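PDB 1BYR: protein (endonuclease) from Salmonella typhimurium, which is an endonuclease with a PLD-like alpha/beta fold. Local coordinates for residues 37-47 / 69-80; 55-63 / 82-93. All blocks are in the same frame, centred on the assembly; numbering follows the deposited sequence.

Contact 1: 37-47 / 69-80; sequences FTAPDIMKALV and ASIAAMNYIANS
Met43 is the hub of the tight part of this contact, because it meets Phe37, Ala73, Tyr76 and Ile77 together. Its chain bends at chi2 (-52°), turning the thioether toward Phe37 and setting CE over the centre of the ring, 3.4 Å above the plane. The methyl of Ala73 fits against the same thioether, with its CB 3.7 Å from Met43 CG. Ile77 comes to Phe37 from another direction: Ile77 CG1 lies at the ring edge, 3.8 Å from Phe37 CE2, and also touches Met43 SD, the two aliphatic chains crossing at about a right angle. On the sheet side, Ile58 and Ile60 of strand 55-61 complete the surroundings of Phe37. The side chains that meet here are apolar, and the one polar atom the contact buries without a partner is Phe37 O.

The fit is still close at Tyr76, although the tyrosine is partly exposed. It has CG opposite its backbone N (chi1 179°), which extends the ring to the neighbouring helix. There Met43 CB meets the ring edge 3.6 Å from Tyr76 CD2, while the buried Val47 crosses the tyrosine at about a right angle, its CG2 lying 3.1 Å from Tyr76 OH. The looser, solvent-facing part lies elsewhere. Lys44, exposed, adds little more than its CG, beside the same hydroxyl. At the N-terminal end a water spans the gap, donating to Thr38 O at 2.6 Å and to Ala69 O, and Thr38 CG2 rests on CB of the exposed Ala69.

Overall, helices 40-47 and 69-79 run nearly parallel, at 8°, with axes 10.0 Å apart. Such side-by-side helices, with their inner side chains on a shared sheet, are characteristic of the alpha/beta architecture of the PLD-like domain.

Contact 2: 55-63 / 82-93; sequences DVKIVIDER and IPLRTDSNFPIQ
Ile58 and Leu84 sit side by side on one face of two parallel strands, 55-61 and 84-87, the paired strands of a right-handed beta-alpha-beta unit whose connection is helix 68-79. Leu84 turns its CD1 toward the neighbouring strand, placing it 3.7 Å from Ile58 CB and also against CG2 of Ile60. Ile82 continues this apolar row: its CG2 meets CD1 of Ile58, the two branches crossing at a slant. Ile77 and Met74 of helix 68-79 cover this side. On the other face Val59 CG1 lies against Arg85 CB, whereas the arginine's extended chain leads its polar end away to Asp150 and Trp145. Five bonds between backbone atoms join the segments, from Ile58 N to Glu62 N; Ile60 N to Arg85 O is nearly straight at 167°, while the last, Glu62 N to Asp87 O, arrives from above the carbonyl plane.

At this end of the strands a polar network takes over. The extended glutamate brings Glu62 OE1 to 3.2 Å from Thr86 OG1. Asp61 points its CG opposite the backbone N (chi1 -180°), which takes the carboxylate across to the returning chain. Its OD1 accepts from Gln93 N at 2.8 Å, in an almost linear bond that arrives from above the carboxylate plane, and from a water that also accepts from Arg63 N; OD2 has Gly64 N and a second water, itself donating to Pro91 O. Ile92 and its neighbours meet the second subunit here, Ile92 through backbone hydrogen bonds.

Asp87 is held at both oxygens. Asn89 N closes an Asx turn on OD1, and Gln93 NE2, with the acceptor in its amide plane, meets the anti lone pair of OD2 at 2.6 Å.

Contacts 1 and 2 have centres 13 Å apart and are interleaved along the chain: 37-47, then 55-63, 69-80 and 82-93. Helix 40-51 leads into strand 55-61, which leads into helix 68-79 and on to strand 84-87, so contact 1 pairs the two helices and contact 2 the two strands of one alternating run within the PLD-like domain. The layers meet directly. Met74 of contact 1 sits on Ile60 and Thr86 of contact 2, with Met74 CE 3.6 Å from Thr86 CG2, and Ile77 packs on Ile82. Helix pair and strand pair therefore share one hydrophobic core, while the segment 82-93 extends beyond it to the second subunit.

Contact 1: 37-47 / 69-80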
loop_
_atom_site.group_PDB
_atom_site.type_symbol
_atom_site.label_atom_id
_atom_site.label_comp_id
_atom_site.label_asym_id
_atom_site.label_seq_id
_atom_site.Cartn_x
_atom_site.Cartn_y
_atom_site.Cartn_z
ATOM N N PHE A 37 -2.463 0.984 -13.869
ATOM C CA PHE A 37 -1.697 2.151 -14.308
ATOM C C PHE A 37 -2.561 2.971 -15.279
ATOM O O PHE A 37 -2.504 2.752 -16.489
ATOM C CB PHE A 37 -0.438 1.595 -14.993
ATOM C CG PHE A 37 0.603 2.615 -15.354
ATOM C CD1 PHE A 37 1.356 3.251 -14.377
ATOM C CD2 PHE A 37 0.876 2.891 -16.693
ATOM C CE1 PHE A 37 2.378 4.142 -14.723
ATOM C CE2 PHE A 37 1.891 3.780 -17.049
ATOM C CZ PHE A 37 2.637 4.408 -16.066
ATOM N N THR A 38 -3.340 3.923 -14.760
ATOM C CA THR A 38 -4.249 4.701 -15.620
ATOM C C THR A 38 -4.439 6.217 -15.405
ATOM O O THR A 38 -4.870 6.911 -16.331
ATOM C CB THR A 38 -5.691 4.100 -15.594
ATOM O OG1 THR A 38 -6.249 4.273 -14.286
ATOM C CG2 THR A 38 -5.684 2.613 -15.920
ATOM N N ALA A 39 -4.146 6.732 -14.217
ATOM C CA ALA A 39 -4.365 8.156 -13.933
ATOM C C ALA A 39 -3.657 9.164 -14.846
ATOM O O ALA A 39 -2.434 9.314 -14.794
ATOM C CB ALA A 39 -4.016 8.450 -12.474
ATOM N N PRO A 40 -4.424 9.897 -15.676
ATOM C CA PRO A 40 -3.810 10.878 -16.582
ATOM C C PRO A 40 -2.876 11.869 -15.877
ATOM O O PRO A 40 -1.807 12.176 -16.388
ATOM C CB PRO A 40 -5.010 11.563 -17.243
ATOM C CG PRO A 40 -6.098 10.537 -17.171
ATOM C CD PRO A 40 -5.889 9.854 -15.840
ATOM N N ASP A 41 -3.284 12.356 -14.705
ATOM C CA ASP A 41 -2.486 13.303 -13.928
ATOM C C ASP A 41 -1.101 12.738 -13.578
ATOM O O ASP A 41 -0.092 13.450 -13.637
ATOM C CB ASP A 41 -3.224 13.665 -12.647
ATOM C CG ASP A 41 -3.296 12.510 -11.676
ATOM O OD1 ASP A 41 -3.971 11.507 -11.988
ATOM O OD2 ASP A 41 -2.670 12.602 -10.599
ATOM N N ILE A 42 -1.064 11.459 -13.207
ATOM C CA ILE A 42 0.179 10.772 -12.862
ATOM C C ILE A 42 1.072 10.649 -14.109
ATOM O O ILE A 42 2.297 10.873 -14.050
ATOM C CB ILE A 42 -0.115 9.336 -12.302
ATOM C CG1 ILE A 42 -0.986 9.439 -11.043
ATOM C CG2 ILE A 42 1.194 8.610 -11.947
ATOM C CD1 ILE A 42 -0.329 10.165 -9.903
ATOM N N MET A 43 0.469 10.283 -15.237
ATOM C CA MET A 43 1.218 10.142 -16.491
ATOM C C MET A 43 1.823 11.470 -16.928
ATOM O O MET A 43 2.991 11.530 -17.313
ATOM C CB MET A 43 0.311 9.598 -17.595
ATOM C CG MET A 43 -0.453 8.320 -17.194
ATOM S SD MET A 43 0.611 6.996 -16.516
ATOM C CE MET A 43 -0.624 6.096 -15.478
ATOM N N LYS A 44 1.043 12.539 -16.853
ATOM C CA LYS A 44 1.526 13.858 -17.241
ATOM C C LYS A 44 2.709 14.256 -16.399
ATOM O O LYS A 44 3.674 14.845 -16.905
ATOM C CB LYS A 44 0.430 14.898 -17.079
ATOM C CG LYS A 44 -0.585 14.880 -18.205
ATOM C CD LYS A 44 -1.670 15.897 -17.955
ATOM C CE LYS A 44 -2.981 15.404 -18.497
ATOM N NZ LYS A 44 -3.754 16.564 -19.001
ATOM N N ALA A 45 2.637 13.942 -15.105
ATOM C CA ALA A 45 3.721 14.258 -14.183
ATOM C C ALA A 45 4.989 13.445 -14.477
ATOM O O ALA A 45 6.099 13.972 -14.405
ATOM C CB ALA A 45 3.267 14.027 -12.724
ATOM N N LEU A 46 4.830 12.167 -14.812
ATOM C CA LEU A 46 5.975 11.319 -15.119
ATOM C C LEU A 46 6.689 11.819 -16.377
ATOM O O LEU A 46 7.919 11.925 -16.405
ATOM C CB LEU A 46 5.535 9.857 -15.297
ATOM C CG LEU A 46 5.083 9.153 -14.010
ATOM C CD1 LEU A 46 4.220 7.927 -14.356
ATOM C CD2 LEU A 46 6.304 8.760 -13.190
ATOM N N VAL A 47 5.924 12.151 -17.412
ATOM C CA VAL A 47 6.532 12.654 -18.641
ATOM C C VAL A 47 7.150 14.038 -18.426
ATOM O O VAL A 47 8.138 14.387 -19.075
ATOM C CB VAL A 47 5.508 12.695 -19.801
ATOM C CG1 VAL A 47 4.694 11.403 -19.831
ATOM C CG2 VAL A 47 4.606 13.887 -19.648
ATOM N N ALA A 69 -8.167 2.595 -20.721
ATOM C CA ALA A 69 -7.430 3.640 -20.028
ATOM C C ALA A 69 -5.974 3.208 -19.803
ATOM O O ALA A 69 -5.042 4.022 -19.924
ATOM C CB ALA A 69 -8.107 3.959 -18.708
ATOM N N SER A 70 -5.774 1.924 -19.497
ATOM C CA SER A 70 -4.427 1.408 -19.285
ATOM C C SER A 70 -3.615 1.577 -20.568
ATOM O O SER A 70 -2.486 2.076 -20.539
ATOM C CB SER A 70 -4.457 -0.074 -18.886
ATOM O OG SER A 70 -4.926 -0.219 -17.561
ATOM N N ILE A 71 -4.192 1.173 -21.693
ATOM C CA ILE A 71 -3.501 1.292 -22.976
ATOM C C ILE A 71 -3.153 2.750 -23.335
ATOM O O ILE A 71 -2.047 3.043 -23.798
ATOM C CB ILE A 71 -4.337 0.628 -24.091
ATOM C CG1 ILE A 71 -4.269 -0.895 -23.899
ATOM C CG2 ILE A 71 -3.813 1.038 -25.460
ATOM C CD1 ILE A 71 -5.331 -1.656 -24.660
ATOM N N ALA A 72 -4.089 3.666 -23.098
ATOM C CA ALA A 72 -3.860 5.084 -23.360
ATOM C C ALA A 72 -2.649 5.588 -22.557
ATOM O O ALA A 72 -1.792 6.281 -23.096
ATOM C CB ALA A 72 -5.108 5.890 -22.989
ATOM N N ALA A 73 -2.559 5.223 -21.283
ATOM C CA ALA A 73 -1.435 5.664 -20.457
ATOM C C ALA A 73 -0.126 5.022 -20.885
ATOM O O ALA A 73 0.911 5.681 -20.956
ATOM C CB ALA A 73 -1.711 5.349 -18.977
ATOM N N MET A 74 -0.170 3.722 -21.151
ATOM C CA MET A 74 1.014 2.996 -21.587
ATOM C C MET A 74 1.520 3.585 -22.898
ATOM O O MET A 74 2.724 3.778 -23.057
ATOM C CB MET A 74 0.700 1.497 -21.749
ATOM C CG MET A 74 0.346 0.771 -20.415
ATOM S SD MET A 74 -0.672 -0.735 -20.607
ATOM C CE MET A 74 0.541 -1.908 -21.162
ATOM N N ASN A 75 0.612 3.895 -23.828
ATOM C CA ASN A 75 1.009 4.479 -25.117
ATOM C C ASN A 75 1.588 5.880 -24.894
ATOM O O ASN A 75 2.634 6.241 -25.443
ATOM C CB ASN A 75 -0.187 4.569 -26.081
ATOM C CG ASN A 75 -0.511 3.240 -26.746
ATOM O OD1 ASN A 75 -1.589 3.064 -27.323
ATOM N ND2 ASN A 75 0.413 2.307 -26.673
ATOM N N TYR A 76 0.898 6.671 -24.082
ATOM C CA TYR A 76 1.356 8.014 -23.755
ATOM C C TYR A 76 2.769 7.962 -23.161
ATOM O O TYR A 76 3.652 8.715 -23.561
ATOM C CB TYR A 76 0.387 8.650 -22.756
ATOM C CG TYR A 76 0.778 10.032 -22.320
ATOM C CD1 TYR A 76 0.852 11.075 -23.233
ATOM C CD2 TYR A 76 1.077 10.299 -20.994
ATOM C CE1 TYR A 76 1.219 12.348 -22.831
ATOM C CE2 TYR A 76 1.439 11.557 -20.588
ATOM C CZ TYR A 76 1.510 12.580 -21.504
ATOM O OH TYR A 76 1.883 13.837 -21.089
ATOM N N ILE A 77 2.989 7.047 -22.223
ATOM C CA ILE A 77 4.286 6.904 -21.578
ATOM C C ILE A 77 5.402 6.440 -22.536
ATOM O O ILE A 77 6.491 7.033 -22.558
ATOM C CB ILE A 77 4.188 5.932 -20.363
ATOM C CG1 ILE A 77 3.281 6.539 -19.297
ATOM C CG2 ILE A 77 5.558 5.642 -19.792
ATOM C CD1 ILE A 77 3.859 7.754 -18.609
ATOM N N ALA A 78 5.150 5.398 -23.325
ATOM C CA ALA A 78 6.164 4.920 -24.257
ATOM C C ALA A 78 6.528 5.984 -25.312
ATOM O O ALA A 78 7.697 6.153 -25.650
ATOM C CB ALA A 78 5.692 3.647 -24.943
ATOM N N ASN A 79 5.522 6.701 -25.818
ATOM C CA ASN A 79 5.728 7.751 -26.819
ATOM C C ASN A 79 6.685 8.834 -26.334
ATOM O O ASN A 79 7.284 9.544 -27.141
ATOM C CB ASN A 79 4.397 8.396 -27.204
ATOM C CG ASN A 79 3.533 7.483 -28.038
ATOM O OD1 ASN A 79 4.030 6.669 -28.816
ATOM N ND2 ASN A 79 2.228 7.604 -27.885
ATOM N N SER A 80 6.818 8.962 -25.014
ATOM C CA SER A 80 7.707 9.954 -24.411
ATOM C C SER A 80 9.140 9.460 -24.216
ATOM O O SER A 80 9.979 10.189 -23.708
ATOM C CB SER A 80 7.162 10.407 -23.061
ATOM O OG SER A 80 5.902 11.016 -23.222
HETATM O O HOH W 1 -5.007 6.856 -18.902
#

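Contact 2: 55-63 / 82-93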
loop_
_atom_site.group_PDB
_atom_site.type_symbol
_atom_site.label_atom_id
_atom_site.label_comp_id
_atom_site.label_asym_id
_atom_site.label_seq_id
_atom_site.Cartn_x
_atom_site.Cartn_y
_atom_site.Cartn_z
ATOM N N ASP A 55 15.748 10.276 -15.166
ATOM C CA ASP A 55 15.835 8.908 -15.671
ATOM C C ASP A 55 14.654 8.116 -15.099
ATOM O O ASP A 55 14.696 7.647 -13.958
ATOM C CB ASP A 55 17.177 8.292 -15.243
ATOM C CG ASP A 55 17.291 6.810 -15.566
ATOM O OD1 ASP A 55 16.407 6.263 -16.255
ATOM O OD2 ASP A 55 18.277 6.184 -15.128
ATOM N N VAL A 56 13.590 8.007 -15.893
ATOM C CA VAL A 56 12.375 7.295 -15.492
ATOM C C VAL A 56 12.202 5.906 -16.129
ATOM O O VAL A 56 12.275 5.753 -17.352
ATOM C CB VAL A 56 11.107 8.147 -15.836
ATOM C CG1 VAL A 56 9.851 7.490 -15.254
ATOM C CG2 VAL A 56 11.264 9.582 -15.295
ATOM N N LYS A 57 11.990 4.888 -15.291
ATOM C CA LYS A 57 11.754 3.525 -15.774
ATOM C C LYS A 57 10.576 2.944 -14.978
ATOM O O LYS A 57 10.486 3.105 -13.751
ATOM C CB LYS A 57 13.014 2.667 -15.615
ATOM C CG LYS A 57 14.131 3.054 -16.584
ATOM C CD LYS A 57 15.231 2.014 -16.616
ATOM C CE LYS A 57 16.479 2.535 -17.320
ATOM N NZ LYS A 57 17.606 1.542 -17.286
ATOM N N ILE A 58 9.668 2.267 -15.677
ATOM C CA ILE A 58 8.467 1.728 -15.053
ATOM C C ILE A 58 8.126 0.274 -15.386
ATOM O O ILE A 58 8.230 -0.151 -16.534
ATOM C CB ILE A 58 7.261 2.612 -15.465
ATOM C CG1 ILE A 58 7.640 4.081 -15.307
ATOM C CG2 ILE A 58 6.019 2.263 -14.648
ATOM C CD1 ILE A 58 6.600 5.049 -15.840
ATOM N N VAL A 59 7.742 -0.502 -14.371
ATOM C CA VAL A 59 7.323 -1.890 -14.585
ATOM C C VAL A 59 5.947 -2.022 -13.973
ATOM O O VAL A 59 5.753 -1.709 -12.795
ATOM C CB VAL A 59 8.253 -2.920 -13.905
ATOM C CG1 VAL A 59 9.496 -3.087 -14.733
ATOM C CG2 VAL A 59 8.583 -2.487 -12.494
ATOM N N ILE A 60 4.982 -2.456 -14.778
ATOM C CA ILE A 60 3.618 -2.597 -14.296
ATOM C C ILE A 60 3.067 -4.002 -14.480
ATOM O O ILE A 60 3.605 -4.798 -15.247
ATOM C CB ILE A 60 2.690 -1.607 -15.028
ATOM C CG1 ILE A 60 2.476 -2.059 -16.478
ATOM C CG2 ILE A 60 3.319 -0.224 -15.011
ATOM C CD1 ILE A 60 1.659 -1.065 -17.333
ATOM N N ASP A 61 1.999 -4.308 -13.751
ATOM C CA ASP A 61 1.343 -5.597 -13.848
ATOM C C ASP A 61 0.751 -5.742 -15.245
ATOM O O ASP A 61 0.121 -4.808 -15.755
ATOM C CB ASP A 61 0.211 -5.696 -12.817
ATOM C CG ASP A 61 -0.492 -7.019 -12.885
ATOM O OD1 ASP A 61 0.125 -8.025 -12.494
ATOM O OD2 ASP A 61 -1.652 -7.046 -13.333
ATOM N N GLU A 62 0.931 -6.912 -15.847
ATOM C CA GLU A 62 0.428 -7.153 -17.198
ATOM C C GLU A 62 -1.060 -7.446 -17.316
ATOM O O GLU A 62 -1.779 -6.747 -18.037
ATOM C CB GLU A 62 1.210 -8.292 -17.848
ATOM C CG GLU A 62 0.974 -8.425 -19.337
ATOM C CD GLU A 62 1.895 -9.440 -19.978
ATOM O OE1 GLU A 62 3.130 -9.359 -19.760
ATOM O OE2 GLU A 62 1.379 -10.324 -20.696
ATOM N N ARG A 63 -1.540 -8.468 -16.611
ATOM C CA ARG A 63 -2.956 -8.841 -16.693
ATOM C C ARG A 63 -3.959 -7.772 -16.311
ATOM O O ARG A 63 -5.055 -7.726 -16.869
ATOM C CB ARG A 63 -3.227 -10.082 -15.847
ATOM C CG ARG A 63 -2.400 -11.292 -16.214
ATOM C CD ARG A 63 -2.888 -12.479 -15.392
ATOM N NE ARG A 63 -4.278 -12.285 -14.988
ATOM C CZ ARG A 63 -4.707 -12.280 -13.731
ATOM N NH1 ARG A 63 -3.856 -12.462 -12.739
ATOM N NH2 ARG A 63 -5.994 -12.093 -13.472
ATOM N N ILE A 82 9.996 6.972 -22.254
ATOM C CA ILE A 82 10.173 6.414 -20.916
ATOM C C ILE A 82 10.145 4.898 -21.011
ATOM O O ILE A 82 9.139 4.314 -21.417
ATOM C CB ILE A 82 9.030 6.830 -19.938
ATOM C CG1 ILE A 82 9.262 8.246 -19.418
ATOM C CG2 ILE A 82 8.979 5.861 -18.745
ATOM C CD1 ILE A 82 7.992 8.895 -18.856
ATOM N N PRO A 83 11.251 4.241 -20.634
ATOM C CA PRO A 83 11.293 2.773 -20.691
ATOM C C PRO A 83 10.194 2.133 -19.821
ATOM O O PRO A 83 10.117 2.357 -18.609
ATOM C CB PRO A 83 12.704 2.432 -20.201
ATOM C CG PRO A 83 13.497 3.725 -20.422
ATOM C CD PRO A 83 12.521 4.814 -20.156
ATOM N N LEU A 84 9.332 1.337 -20.445
ATOM C CA LEU A 84 8.238 0.709 -19.726
ATOM C C LEU A 84 8.093 -0.783 -20.015
ATOM O O LEU A 84 8.257 -1.233 -21.151
ATOM C CB LEU A 84 6.942 1.447 -20.071
ATOM C CG LEU A 84 5.600 0.826 -19.697
ATOM C CD1 LEU A 84 5.308 1.095 -18.215
ATOM C CD2 LEU A 84 4.508 1.423 -20.588
ATOM N N ARG A 85 7.794 -1.556 -18.969
ATOM C CA ARG A 85 7.609 -2.996 -19.098
ATOM C C ARG A 85 6.379 -3.523 -18.366
ATOM O O ARG A 85 5.970 -2.996 -17.330
ATOM C CB ARG A 85 8.834 -3.758 -18.557
ATOM C CG ARG A 85 10.116 -3.575 -19.342
ATOM C CD ARG A 85 11.196 -4.572 -18.907
ATOM N NE ARG A 85 12.305 -4.579 -19.853
ATOM C CZ ARG A 85 13.496 -5.112 -19.610
ATOM N NH1 ARG A 85 13.755 -5.693 -18.439
ATOM N NH2 ARG A 85 14.439 -5.063 -20.546
ATOM N N THR A 86 5.785 -4.574 -18.930
ATOM C CA THR A 86 4.661 -5.239 -18.305
ATOM C C THR A 86 5.246 -6.516 -17.696
ATOM O O THR A 86 6.167 -7.112 -18.254
ATOM C CB THR A 86 3.551 -5.580 -19.316
ATOM O OG1 THR A 86 4.093 -6.338 -20.396
ATOM C CG2 THR A 86 2.931 -4.317 -19.854
ATOM N N ASP A 87 4.725 -6.936 -16.546
ATOM C CA ASP A 87 5.234 -8.125 -15.861
ATOM C C ASP A 87 4.075 -9.051 -15.548
ATOM O O ASP A 87 3.097 -8.646 -14.917
ATOM C CB ASP A 87 5.945 -7.685 -14.573
ATOM C CG ASP A 87 6.396 -8.852 -13.700
ATOM O OD1 ASP A 87 6.436 -10.003 -14.170
ATOM O OD2 ASP A 87 6.727 -8.600 -12.523
ATOM N N SER A 88 4.169 -10.293 -16.014
ATOM C CA SER A 88 3.115 -11.270 -15.790
ATOM C C SER A 88 3.605 -12.486 -15.024
ATOM O O SER A 88 2.913 -13.490 -14.949
ATOM C CB SER A 88 2.559 -11.741 -17.137
ATOM O OG SER A 88 3.578 -12.378 -17.895
ATOM N N ASN A 89 4.804 -12.398 -14.472
ATOM C CA ASN A 89 5.364 -13.522 -13.742
ATOM C C ASN A 89 4.751 -13.760 -12.367
ATOM O O ASN A 89 5.091 -14.724 -11.689
ATOM C CB ASN A 89 6.877 -13.365 -13.639
ATOM C CG ASN A 89 7.574 -13.735 -14.940
ATOM O OD1 ASN A 89 7.037 -14.507 -15.750
ATOM N ND2 ASN A 89 8.762 -13.192 -15.160
ATOM N N PHE A 90 3.827 -12.887 -11.981
ATOM C CA PHE A 90 3.152 -12.995 -10.697
ATOM C C PHE A 90 1.635 -12.960 -10.919
ATOM O O PHE A 90 1.152 -12.252 -11.812
ATOM C CB PHE A 90 3.565 -11.831 -9.780
ATOM C CG PHE A 90 5.055 -11.753 -9.500
ATOM C CD1 PHE A 90 5.901 -11.026 -10.335
ATOM C CD2 PHE A 90 5.601 -12.381 -8.387
ATOM C CE1 PHE A 90 7.259 -10.924 -10.069
ATOM C CE2 PHE A 90 6.958 -12.281 -8.120
ATOM C CZ PHE A 90 7.789 -11.544 -8.969
ATOM N N PRO A 91 0.860 -13.754 -10.151
ATOM C CA PRO A 91 -0.578 -13.657 -10.407
ATOM C C PRO A 91 -0.957 -12.174 -10.477
ATOM O O PRO A 91 -1.769 -11.766 -11.309
ATOM C CB PRO A 91 -1.202 -14.394 -9.217
ATOM C CG PRO A 91 -0.186 -15.423 -8.871
ATOM C CD PRO A 91 1.165 -14.762 -9.120
ATOM N N ILE A 92 -0.372 -11.376 -9.587
ATOM C CA ILE A 92 -0.586 -9.924 -9.572
ATOM C C ILE A 92 0.676 -9.185 -9.099
ATOM O O ILE A 92 1.192 -9.482 -8.021
ATOM C CB ILE A 92 -1.739 -9.488 -8.606
ATOM C CG1 ILE A 92 -3.039 -10.234 -8.918
ATOM C CG2 ILE A 92 -1.983 -7.971 -8.741
ATOM C CD1 ILE A 92 -4.214 -9.689 -8.146
ATOM N N GLN A 93 1.213 -8.271 -9.918
ATOM C CA GLN A 93 2.353 -7.452 -9.490
ATOM C C GLN A 93 1.579 -6.321 -8.837
ATOM O O GLN A 93 1.239 -5.321 -9.475
ATOM C CB GLN A 93 3.169 -6.909 -10.668
ATOM C CG GLN A 93 4.602 -6.577 -10.283
ATOM C CD GLN A 93 5.256 -5.574 -11.217
ATOM O OE1 GLN A 93 4.999 -4.385 -11.154
ATOM N NE2 GLN A 93 6.101 -6.070 -12.087
HETATM O O HOH W 2 -2.839 -9.334 -12.555
HETATM O O HOH W 3 -0.028 -9.894 -14.634
HETATM O O HOH W 4 2.840 -12.938 -20.439
#